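Local coordinates for cyanuric acid amidohydrolase (Azorhizobium caulinodans, PDB 4NQ3), which hydrolytically opens the s-triazine ring of cyanuric acid to give carboxybiuret, a step in the breakdown of herbicides such as atrazine, at residues T263-A268 and G345-I350; A274-A279 and G323-T328; A28-G33 and V92-E97. All blocks are in the same frame, centred on the assembly; numbering follows the deposited sequence.

Interaction 1 (T263-A268 and G345-I350)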
ATOM      1  N   THR A 263      -5.903 -22.902 -20.306  1.00 51.99           N
ATOM      2  CA  THR A 263      -5.850 -24.033 -21.238  1.00 54.31           C
ATOM      3  C   THR A 263      -4.430 -24.504 -21.636  1.00 51.58           C
ATOM      4  O   THR A 263      -4.199 -25.706 -21.771  1.00 52.40           O
ATOM      5  CB  THR A 263      -6.628 -23.693 -22.509  1.00 63.14           C
ATOM      6  OG1 THR A 263      -6.378 -22.323 -22.833  1.00 77.10           O
ATOM      7  CG2 THR A 263      -8.114 -23.818 -22.281  1.00 57.81           C
ATOM      8  N   PRO A 264      -3.476 -23.570 -21.816  1.00 48.68           N
ATOM      9  CA  PRO A 264      -2.062 -23.899 -22.065  1.00 46.00           C
ATOM     10  C   PRO A 264      -1.431 -24.853 -21.054  1.00 48.33           C
ATOM     11  O   PRO A 264      -0.570 -25.663 -21.438  1.00 48.74           O
ATOM     12  CB  PRO A 264      -1.375 -22.541 -21.987  1.00 46.34           C
ATOM     13  CG  PRO A 264      -2.411 -21.593 -22.472  1.00 52.76           C
ATOM     14  CD  PRO A 264      -3.735 -22.130 -21.987  1.00 52.56           C
ATOM     15  N   VAL A 265      -1.826 -24.742 -19.787  1.00 47.85           N
ATOM     16  CA  VAL A 265      -1.287 -25.614 -18.750  1.00 48.76           C
ATOM     17  C   VAL A 265      -1.867 -27.032 -18.854  1.00 50.71           C
ATOM     18  O   VAL A 265      -1.151 -28.028 -18.726  1.00 50.08           O
ATOM     19  CB  VAL A 265      -1.568 -25.040 -17.333  1.00 39.89           C
ATOM     20  CG1 VAL A 265      -1.238 -26.051 -16.252  1.00 34.50           C
ATOM     21  CG2 VAL A 265      -0.745 -23.815 -17.124  1.00 42.34           C
ATOM     22  N   LYS A 266      -3.164 -27.127 -19.104  1.00 50.82           N
ATOM     23  CA  LYS A 266      -3.780 -28.436 -19.243  1.00 53.73           C
ATOM     24  C   LYS A 266      -3.178 -29.127 -20.476  1.00 55.64           C
ATOM     25  O   LYS A 266      -2.888 -30.330 -20.448  1.00 62.91           O
ATOM     26  CB  LYS A 266      -5.304 -28.302 -19.345  1.00 53.13           C
ATOM     27  CG  LYS A 266      -5.941 -27.529 -18.171  1.00 60.35           C
ATOM     28  CD  LYS A 266      -7.452 -27.274 -18.391  1.00 75.32           C
ATOM     29  CE  LYS A 266      -8.123 -26.547 -17.215  1.00 77.92           C
ATOM     30  NZ  LYS A 266      -9.608 -26.414 -17.351  1.00 80.34           N
ATOM     31  N   ALA A 267      -2.948 -28.360 -21.539  1.00 50.34           N
ATOM     32  CA  ALA A 267      -2.342 -28.914 -22.750  1.00 50.54           C
ATOM     33  C   ALA A 267      -0.888 -29.294 -22.494  1.00 55.97           C
ATOM     34  O   ALA A 267      -0.396 -30.304 -23.013  1.00 62.32           O
ATOM     35  CB  ALA A 267      -2.439 -27.938 -23.892  1.00 46.32           C
ATOM     36  N   ALA A 268      -0.196 -28.471 -21.709  1.00 49.00           N
ATOM     37  CA  ALA A 268       1.188 -28.756 -21.369  1.00 42.81           C
ATOM     38  C   ALA A 268       1.289 -30.072 -20.587  1.00 44.15           C
ATOM     39  O   ALA A 268       2.118 -30.922 -20.899  1.00 47.61           O
ATOM     40  CB  ALA A 268       1.787 -27.607 -20.578  1.00 35.06           C
ATOM     41  N   GLY A 345       1.045 -14.172 -21.332  1.00 25.25           N
ATOM     42  CA  GLY A 345       2.398 -14.493 -20.950  1.00 23.88           C
ATOM     43  C   GLY A 345       2.637 -15.970 -21.142  1.00 35.94           C
ATOM     44  O   GLY A 345       1.688 -16.761 -21.210  1.00 37.10           O
ATOM     45  N   PRO A 346       3.911 -16.355 -21.252  1.00 29.94           N
ATOM     46  CA  PRO A 346       4.277 -17.770 -21.338  1.00 28.59           C
ATOM     47  C   PRO A 346       3.980 -18.491 -20.035  1.00 34.85           C
ATOM     48  O   PRO A 346       4.042 -17.901 -18.936  1.00 34.59           O
ATOM     49  CB  PRO A 346       5.785 -17.737 -21.591  1.00 25.05           C
ATOM     50  CG  PRO A 346       6.049 -16.357 -22.128  1.00 28.51           C
ATOM     51  CD  PRO A 346       5.079 -15.472 -21.392  1.00 25.97           C
ATOM     52  N   VAL A 347       3.647 -19.764 -20.156  1.00 33.19           N
ATOM     53  CA  VAL A 347       3.622 -20.626 -18.996  1.00 30.40           C
ATOM     54  C   VAL A 347       4.323 -21.915 -19.397  1.00 29.75           C
ATOM     55  O   VAL A 347       4.167 -22.389 -20.516  1.00 32.02           O
ATOM     56  CB  VAL A 347       2.200 -20.892 -18.501  1.00 24.93           C
ATOM     57  CG1 VAL A 347       1.378 -21.499 -19.594  1.00 25.77           C
ATOM     58  CG2 VAL A 347       2.249 -21.827 -17.353  1.00 28.52           C
ATOM     59  N   ALA A 348       5.162 -22.433 -18.510  1.00 36.31           N
ATOM     60  CA  ALA A 348       5.863 -23.683 -18.757  1.00 23.75           C
ATOM     61  C   ALA A 348       5.583 -24.637 -17.607  1.00 31.08           C
ATOM     62  O   ALA A 348       5.365 -24.212 -16.469  1.00 37.69           O
ATOM     63  CB  ALA A 348       7.349 -23.451 -18.914  1.00 22.64           C
ATOM     64  N   VAL A 349       5.587 -25.928 -17.901  1.00 30.42           N
ATOM     65  CA  VAL A 349       5.389 -26.927 -16.870  1.00 26.81           C
ATOM     66  C   VAL A 349       6.528 -27.904 -16.912  1.00 34.39           C
ATOM     67  O   VAL A 349       7.019 -28.231 -17.995  1.00 40.89           O
ATOM     68  CB  VAL A 349       4.081 -27.672 -17.060  1.00 31.77           C
ATOM     69  CG1 VAL A 349       3.920 -28.710 -15.987  1.00 31.73           C
ATOM     70  CG2 VAL A 349       2.937 -26.694 -17.020  1.00 34.37           C
ATOM     71  N   ILE A 350       6.963 -28.359 -15.743  1.00 27.31           N
ATOM     72  CA  ILE A 350       8.029 -29.355 -15.662  1.00 27.73           C
ATOM     73  C   ILE A 350       7.561 -30.552 -14.880  1.00 34.10           C
ATOM     74  O   ILE A 350       7.290 -30.447 -13.686  1.00 40.99           O
ATOM     75  CB  ILE A 350       9.275 -28.818 -14.996  1.00 26.43           C
ATOM     76  CG1 ILE A 350       9.914 -27.734 -15.857  1.00 24.78           C
ATOM     77  CG2 ILE A 350      10.250 -29.955 -14.762  1.00 28.04           C
ATOM     78  CD1 ILE A 350      11.125 -27.153 -15.232  1.00 23.57           C
TER
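Val265 and Val347 form the middle of a wholly apolar contact between one face of helix 263-271 and the strand beneath it. Their side chains cross at about a right angle, and Val265 CG2 presses on both methyls of Val347, at 3.6 Å from CG2 and 4.0 Å from CG1. The first torsion of Val347 (chi1 58°) explains how both can be met: CG1 stands between the backbone N and the carbonyl carbon while CG2 lies anti to the N, so that the two branches spread under the helix. CG1 also meets the next residue back along the helix, lying 3.8 Å from Pro264 CB. Two residues further along the strand the same scheme recurs with a smaller partner. Val349 CG1 is anti to the backbone N (chi1 179°), which leaves CG2 opposite the carbonyl carbon, and CG2 comes to 3.8 Å from Ala268 CB; Val265 CG1 is more distant from it, with 4.3 Å to Val349 CG2. Val347 and Val349, on the same face of the strand, thus meet Pro264, Val265 and Ala268, and no hydrogen bond crosses the gap. The axes of the two segments approach to 8.4 Å and cross at -28°, nearly aligned, which is why successive inward residues of the strand find successive residues of the helix. Around this first shell, Val347 also touches Met256 on one neighbouring strand and Val282 and Ala284 on the other, Val349 touches Leu272 and Thr280, and Val265 reaches Leu321 of helix 309-325. Helix 263-271 is the connection of a split beta-alpha-beta crossover: it links the mutually parallel strands 249-256 and 281-286 and lies over strand 345-352, which runs between them antiparallel to both.

Interaction 2 (A274-A279 and G323-T328)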
ATOM      1  N   ALA A 274       1.528 -36.180 -17.875  1.00 57.17           N
ATOM      2  CA  ALA A 274       1.390 -36.042 -16.437  1.00 53.31           C
ATOM      3  C   ALA A 274       0.055 -35.410 -16.059  1.00 61.53           C
ATOM      4  O   ALA A 274      -0.607 -34.769 -16.882  1.00 64.33           O
ATOM      5  CB  ALA A 274       2.537 -35.220 -15.889  1.00 46.88           C
ATOM      6  N   GLU A 275      -0.369 -35.620 -14.821  1.00 66.40           N
ATOM      7  CA  GLU A 275      -1.559 -34.936 -14.344  1.00 74.24           C
ATOM      8  C   GLU A 275      -1.214 -34.003 -13.189  1.00 69.58           C
ATOM      9  O   GLU A 275      -0.217 -34.205 -12.486  1.00 66.39           O
ATOM     10  CB  GLU A 275      -2.647 -35.944 -13.968  1.00 84.06           C
ATOM     11  CG  GLU A 275      -2.217 -37.076 -13.060  1.00 87.82           C
ATOM     12  CD  GLU A 275      -3.189 -38.239 -13.146  1.00 95.20           C
ATOM     13  OE1 GLU A 275      -3.905 -38.319 -14.170  1.00 96.03           O
ATOM     14  OE2 GLU A 275      -3.253 -39.056 -12.198  1.00 98.45           O
ATOM     15  N   ALA A 276      -2.033 -32.969 -13.023  1.00 66.91           N
ATOM     16  CA  ALA A 276      -1.829 -31.982 -11.974  1.00 62.50           C
ATOM     17  C   ALA A 276      -1.683 -32.647 -10.604  1.00 67.12           C
ATOM     18  O   ALA A 276      -2.428 -33.571 -10.252  1.00 76.73           O
ATOM     19  CB  ALA A 276      -2.976 -30.971 -11.966  1.00 61.80           C
ATOM     20  N   GLY A 277      -0.709 -32.174  -9.838  1.00 62.24           N
ATOM     21  CA  GLY A 277      -0.472 -32.694  -8.508  1.00 63.15           C
ATOM     22  C   GLY A 277       0.556 -31.836  -7.805  1.00 62.51           C
ATOM     23  O   GLY A 277       1.144 -30.938  -8.418  1.00 56.16           O
ATOM     24  N   GLU A 278       0.769 -32.111  -6.518  1.00 63.40           N
ATOM     25  CA  GLU A 278       1.707 -31.342  -5.718  1.00 61.05           C
ATOM     26  C   GLU A 278       3.045 -31.272  -6.439  1.00 52.28           C
ATOM     27  O   GLU A 278       3.724 -30.257  -6.404  1.00 62.45           O
ATOM     28  CB  GLU A 278       1.856 -31.963  -4.320  1.00 73.48           C
ATOM     29  CG  GLU A 278       2.459 -31.037  -3.253  1.00 81.92           C
ATOM     30  CD  GLU A 278       3.967 -31.180  -3.103  1.00 88.49           C
ATOM     31  OE1 GLU A 278       4.555 -32.097  -3.721  1.00 92.86           O
ATOM     32  OE2 GLU A 278       4.571 -30.365  -2.372  1.00 91.60           O
ATOM     33  N   ALA A 279       3.374 -32.317  -7.179  1.00 47.55           N
ATOM     34  CA  ALA A 279       4.679 -32.403  -7.823  1.00 44.28           C
ATOM     35  C   ALA A 279       4.818 -31.546  -9.079  1.00 48.62           C
ATOM     36  O   ALA A 279       5.932 -31.279  -9.514  1.00 52.77           O
ATOM     37  CB  ALA A 279       4.995 -33.839  -8.150  1.00 45.77           C
ATOM     38  N   GLY A 323      -5.652 -22.972  -9.013  1.00 43.75           N
ATOM     39  CA  GLY A 323      -6.938 -23.639  -9.106  1.00 49.74           C
ATOM     40  C   GLY A 323      -6.912 -24.852 -10.026  1.00 51.65           C
ATOM     41  O   GLY A 323      -7.744 -25.758  -9.904  1.00 59.02           O
ATOM     42  N   VAL A 324      -5.953 -24.873 -10.942  1.00 45.92           N
ATOM     43  CA  VAL A 324      -5.862 -25.934 -11.930  1.00 40.76           C
ATOM     44  C   VAL A 324      -4.915 -27.001 -11.446  1.00 47.08           C
ATOM     45  O   VAL A 324      -5.156 -28.200 -11.592  1.00 56.50           O
ATOM     46  CB  VAL A 324      -5.368 -25.407 -13.300  1.00 44.13           C
ATOM     47  CG1 VAL A 324      -5.067 -26.560 -14.239  1.00 31.28           C
ATOM     48  CG2 VAL A 324      -6.396 -24.443 -13.914  1.00 44.42           C
ATOM     49  N   VAL A 325      -3.813 -26.559 -10.871  1.00 45.18           N
ATOM     50  CA  VAL A 325      -2.740 -27.482 -10.581  1.00 46.11           C
ATOM     51  C   VAL A 325      -2.853 -27.976  -9.131  1.00 45.24           C
ATOM     52  O   VAL A 325      -2.188 -28.925  -8.740  1.00 50.24           O
ATOM     53  CB  VAL A 325      -1.370 -26.813 -10.882  1.00 37.27           C
ATOM     54  CG1 VAL A 325      -1.091 -25.716  -9.894  1.00 39.06           C
ATOM     55  CG2 VAL A 325      -0.259 -27.822 -10.874  1.00 38.88           C
ATOM     56  N   GLY A 326      -3.735 -27.365  -8.343  1.00 40.81           N
ATOM     57  CA  GLY A 326      -4.031 -27.890  -7.018  1.00 41.52           C
ATOM     58  C   GLY A 326      -3.128 -27.548  -5.837  1.00 41.63           C
ATOM     59  O   GLY A 326      -3.314 -28.067  -4.737  1.00 41.67           O
ATOM     60  N   HIS A 327      -2.141 -26.687  -6.053  1.00 43.68           N
ATOM     61  CA  HIS A 327      -1.280 -26.228  -4.966  1.00 35.35           C
ATOM     62  C   HIS A 327      -0.770 -24.831  -5.225  1.00 33.39           C
ATOM     63  O   HIS A 327      -0.992 -24.275  -6.294  1.00 32.66           O
ATOM     64  CB  HIS A 327      -0.113 -27.175  -4.759  1.00 33.02           C
ATOM     65  CG  HIS A 327       0.890 -27.161  -5.866  1.00 35.81           C
ATOM     66  ND1 HIS A 327       2.064 -26.442  -5.797  1.00 37.82           N
ATOM     67  CD2 HIS A 327       0.912 -27.809  -7.057  1.00 40.18           C
ATOM     68  CE1 HIS A 327       2.763 -26.639  -6.903  1.00 39.66           C
ATOM     69  NE2 HIS A 327       2.086 -27.466  -7.683  1.00 41.55           N
ATOM     70  N   THR A 328      -0.109 -24.250  -4.234  1.00 35.47           N
ATOM     71  CA  THR A 328       0.241 -22.842  -4.319  1.00 31.66           C
ATOM     72  C   THR A 328       1.731 -22.594  -4.403  1.00 33.15           C
ATOM     73  O   THR A 328       2.166 -21.449  -4.392  1.00 35.42           O
ATOM     74  CB  THR A 328      -0.303 -22.086  -3.137  1.00 29.37           C
ATOM     75  OG1 THR A 328       0.235 -22.670  -1.951  1.00 27.12           O
ATOM     76  CG2 THR A 328      -1.827 -22.170  -3.126  1.00 27.44           C
TER
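Ala276 to Glu278 and Val324 to His327 run alongside each other with end-to-end directions only 8° apart, the CA atoms of Ala276 and Val325 being 4.8 Å apart. The second segment turns out of helix 309-325 at Gly326, whose positive phi of 83° suits glycine, and so brings His327 round to the loop. The methyl of Ala276 lies against the backbone of the helix end, CB 3.5 Å from Val324 O and 3.8 Å from Val325 CA; its apolar side-chain partner is Val325 CG2, at 4.3 Å from the same CB. At the other end the imidazole of His327 meets backbone carbonyls. Its CG sits between the backbone N and the carbonyl carbon (chi1 69°), which directs the ring toward the loop. Glu278 O lies over one face, offset toward the rim and 3.5 Å from His327 NE2, but the angle is too poor for a hydrogen bond. Gly277 O approaches obliquely, 3.4 Å from His327 CD2. The true bonds of the ring are made just beyond the two segments, ND1 with Glu329 N and NE2 with Thr280 O, and together they fix its rotation. A leucine in its place would probably lose both ring bonds, leaving Thr280 O and Glu329 N without these mates and the side chain free to turn beside the loop. The carboxylate of Glu278 turns elsewhere, its OE2 forming a salt bridge with Lys297 of the second subunit, while Arg8 of the same chain donates to Glu278 O. Because a backbone N-H faces ND1 and a carbonyl faces NE2, the bonding is consistent with a neutral imidazole protonated at NE2, held by Thr280 and Glu329 while the carbonyls of Gly277 and Glu278 only pack against it.

Interaction 3 (A28-G33 and V92-E97). With SO4 (sulfate ion), chain D.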
ATOM      1  N   ALA A  28      21.130 -35.135  -1.352  1.00 26.57           N
ATOM      2  CA  ALA A  28      20.068 -35.024  -2.325  1.00 24.92           C
ATOM      3  C   ALA A  28      20.479 -34.062  -3.460  1.00 25.54           C
ATOM      4  O   ALA A  28      20.140 -34.266  -4.633  1.00 39.65           O
ATOM      5  CB  ALA A  28      18.798 -34.556  -1.651  1.00 19.67           C
ATOM      6  N   ILE A  29      21.227 -33.022  -3.109  1.00 25.21           N
ATOM      7  CA  ILE A  29      21.733 -32.069  -4.093  1.00 27.08           C
ATOM      8  C   ILE A  29      23.249 -31.994  -3.968  1.00 30.95           C
ATOM      9  O   ILE A  29      23.779 -31.823  -2.852  1.00 33.95           O
ATOM     10  CB  ILE A  29      21.142 -30.652  -3.882  1.00 27.33           C
ATOM     11  CG1 ILE A  29      19.621 -30.680  -3.963  1.00 26.03           C
ATOM     12  CG2 ILE A  29      21.738 -29.666  -4.868  1.00 16.99           C
ATOM     13  CD1 ILE A  29      18.989 -29.415  -3.465  1.00 16.94           C
ATOM     14  N   ALA A  30      23.957 -32.114  -5.089  1.00 25.87           N
ATOM     15  CA  ALA A  30      25.418 -31.984  -5.052  1.00 27.38           C
ATOM     16  C   ALA A  30      25.810 -30.594  -5.540  1.00 35.00           C
ATOM     17  O   ALA A  30      25.551 -30.241  -6.691  1.00 36.30           O
ATOM     18  CB  ALA A  30      26.061 -33.036  -5.879  1.00 23.91           C
ATOM     19  N   PRO A  31      26.401 -29.783  -4.653  1.00 34.63           N
ATOM     20  CA  PRO A  31      26.662 -28.360  -4.923  1.00 28.75           C
ATOM     21  C   PRO A  31      27.395 -28.132  -6.230  1.00 30.17           C
ATOM     22  O   PRO A  31      27.095 -27.154  -6.912  1.00 38.79           O
ATOM     23  CB  PRO A  31      27.519 -27.928  -3.737  1.00 18.44           C
ATOM     24  CG  PRO A  31      27.099 -28.808  -2.662  1.00 22.24           C
ATOM     25  CD  PRO A  31      26.843 -30.165  -3.307  1.00 25.73           C
ATOM     26  N   ALA A  32      28.323 -29.022  -6.572  1.00 30.67           N
ATOM     27  CA  ALA A  32      29.097 -28.897  -7.805  1.00 29.35           C
ATOM     28  C   ALA A  32      28.199 -28.808  -9.030  1.00 30.89           C
ATOM     29  O   ALA A  32      28.525 -28.122 -10.002  1.00 48.43           O
ATOM     30  CB  ALA A  32      30.049 -30.058  -7.944  1.00 21.16           C
ATOM     31  N   GLY A  33      27.045 -29.456  -8.963  1.00 24.77           N
ATOM     32  CA  GLY A  33      26.163 -29.553 -10.111  1.00 19.72           C
ATOM     33  C   GLY A  33      25.007 -28.572 -10.117  1.00 25.82           C
ATOM     34  O   GLY A  33      24.091 -28.672 -10.941  1.00 27.62           O
ATOM     35  N   VAL A  92      15.683 -25.245  -7.268  1.00 18.61           N
ATOM     36  CA  VAL A  92      17.094 -25.491  -7.572  1.00 19.94           C
ATOM     37  C   VAL A  92      17.240 -26.395  -8.779  1.00 21.74           C
ATOM     38  O   VAL A  92      16.649 -27.469  -8.827  1.00 29.36           O
ATOM     39  CB  VAL A  92      17.843 -26.135  -6.412  1.00 21.36           C
ATOM     40  CG1 VAL A  92      19.286 -26.380  -6.832  1.00 20.86           C
ATOM     41  CG2 VAL A  92      17.817 -25.223  -5.206  1.00 20.54           C
ATOM     42  N   PHE A  93      18.027 -25.944  -9.749  1.00 21.96           N
ATOM     43  CA  PHE A  93      18.295 -26.664 -10.996  1.00 18.77           C
ATOM     44  C   PHE A  93      19.690 -27.262 -10.962  1.00 18.78           C
ATOM     45  O   PHE A  93      20.680 -26.516 -10.968  1.00 20.19           O
ATOM     46  CB  PHE A  93      18.176 -25.718 -12.185  1.00 19.60           C
ATOM     47  CG  PHE A  93      16.771 -25.274 -12.468  1.00 18.54           C
ATOM     48  CD1 PHE A  93      15.919 -26.065 -13.230  1.00 19.75           C
ATOM     49  CD2 PHE A  93      16.305 -24.062 -11.985  1.00 16.51           C
ATOM     50  CE1 PHE A  93      14.612 -25.650 -13.500  1.00 23.47           C
ATOM     51  CE2 PHE A  93      15.001 -23.634 -12.247  1.00 20.92           C
ATOM     52  CZ  PHE A  93      14.152 -24.430 -13.008  1.00 24.59           C
ATOM     53  N   GLU A  94      19.774 -28.592 -10.940  1.00 22.82           N
ATOM     54  CA  GLU A  94      21.044 -29.296 -10.807  1.00 20.96           C
ATOM     55  C   GLU A  94      21.341 -30.109 -12.050  1.00 23.81           C
ATOM     56  O   GLU A  94      20.439 -30.654 -12.645  1.00 24.31           O
ATOM     57  CB  GLU A  94      20.983 -30.214  -9.584  1.00 25.50           C
ATOM     58  CG  GLU A  94      22.256 -30.984  -9.252  1.00 32.70           C
ATOM     59  CD  GLU A  94      22.045 -31.973  -8.103  1.00 44.60           C
ATOM     60  OE1 GLU A  94      20.878 -32.110  -7.674  1.00 52.41           O
ATOM     61  OE2 GLU A  94      23.023 -32.613  -7.633  1.00 41.93           O
ATOM     62  N   ARG A  95      22.595 -30.165 -12.468  1.00 26.02           N
ATOM     63  CA  ARG A  95      23.005 -31.077 -13.535  1.00 29.78           C
ATOM     64  C   ARG A  95      23.747 -32.271 -12.907  1.00 34.32           C
ATOM     65  O   ARG A  95      24.699 -32.072 -12.158  1.00 35.53           O
ATOM     66  CB  ARG A  95      23.903 -30.346 -14.545  1.00 30.29           C
ATOM     67  CG  ARG A  95      24.460 -31.202 -15.680  1.00 36.15           C
ATOM     68  CD  ARG A  95      25.334 -30.389 -16.638  1.00 36.43           C
ATOM     69  NE  ARG A  95      26.467 -29.807 -15.928  1.00 44.80           N
ATOM     70  CZ  ARG A  95      27.096 -28.685 -16.289  1.00 54.02           C
ATOM     71  NH1 ARG A  95      26.690 -28.005 -17.361  1.00 51.85           N
ATOM     72  NH2 ARG A  95      28.122 -28.226 -15.562  1.00 50.83           N
ATOM     73  N   ALA A  96      23.329 -33.501 -13.201  1.00 37.27           N
ATOM     74  CA  ALA A  96      23.987 -34.684 -12.645  1.00 42.32           C
ATOM     75  C   ALA A  96      24.351 -35.639 -13.789  1.00 49.78           C
ATOM     76  O   ALA A  96      23.957 -35.387 -14.919  1.00 45.63           O
ATOM     77  CB  ALA A  96      23.102 -35.361 -11.630  1.00 42.60           C
ATOM     78  N   GLU A  97      25.090 -36.725 -13.522  1.00 56.96           N
ATOM     79  CA  GLU A  97      25.520 -37.633 -14.604  1.00 64.94           C
ATOM     80  C   GLU A  97      24.850 -39.003 -14.484  1.00 68.80           C
ATOM     81  O   GLU A  97      24.863 -39.615 -13.424  1.00 72.27           O
ATOM     82  CB  GLU A  97      27.048 -37.818 -14.647  1.00 76.15           C
ATOM     83  CG  GLU A  97      27.876 -36.558 -14.503  1.00 93.96           C
ATOM     84  CD  GLU A  97      27.909 -36.058 -13.060  1.00120.47           C
ATOM     85  OE1 GLU A  97      27.470 -36.817 -12.166  1.00130.62           O
ATOM     86  OE2 GLU A  97      28.364 -34.915 -12.810  1.00127.43           O
TER
HETATM   87  S   SO4 D 402      28.669 -24.865 -17.464  0.76 47.86           S
HETATM   88  O1  SO4 D 402      29.998 -24.309 -17.740  0.76 43.28           O
HETATM   89  O2  SO4 D 402      28.155 -25.650 -18.596  0.76 45.46           O
HETATM   90  O3  SO4 D 402      28.752 -25.712 -16.266  0.76 42.77           O
HETATM   91  O4  SO4 D 402      27.758 -23.736 -17.247  0.76 52.19           O
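The loop that leads into strand 34-41 is tied to strand 89-97 at two points, one through the side chain of Glu94 and the other through the backbone at Gly33. Glu94 reaches across the gap because CG lies anti to the backbone N (chi1 -177°) and the chain stays extended beyond it. Its OE2 accepts a hydrogen bond from Ala30 N at 2.8 Å; the donor approaches from above the carboxylate, 53° out of its plane. Ile29 crosses this carboxylate obliquely, CG2 resting 3.8 Å from Glu94 OE1. That second oxygen is bonded to His7, and Lys5 adds a long, weak ion pair to OE2, so the buried acid is provided for on both oxygens. In fold terms, loop 28-33 belongs to a split beta-alpha-beta crossover: helix 18-25 joins strands 2-10 and 34-41, with strand 89-97 running antiparallel between them. Gly33 starts the pairing with that middle strand. Arg95 N donates to Gly33 O at 2.6 Å, and Glu94 CA adds a CA-H...O contact of 3.1 Å to the same oxygen; further on, Phe93 has backbone hydrogen bonds with Leu35 and Ala36. Having no side chain, Gly33 can lay its CA close to Arg95 O. The Arg95 side chain bends at chi3 (60°), and its guanidinium meets a sulfate edge-on: NH2 is 2.7 Å from O3 of the sulfate and NH1 is 3.0 Å from O2. This ion, probably from the crystallisation liquor, is also held by Arg111 NE.

Interactions 1 and 2 are neighbours, their centres 12 Å apart, with 274-279 and 323-328 nested in the chain between the segments of interaction 1; Lys266 CG and Val324 CG1 join them at 4.1 Å. Interaction 3 closes earlier in the sequence, its centre 25 Å from either of the others. It nonetheless meets interaction 1, where Ile350 CD1 packs 4.2 Å from Phe93 CE1, linking strand 345-352 to strand 89-97, each of which runs between two parallel strands of its own sheet. None lines the substrate pocket: the side chain of Val347 is about 14 Å from a bound barbituric acid, that of Phe93 about 11 Å from that of substrate-binding Ser79. The Glu278 side chain is about 5 Å from a bound magnesium ion.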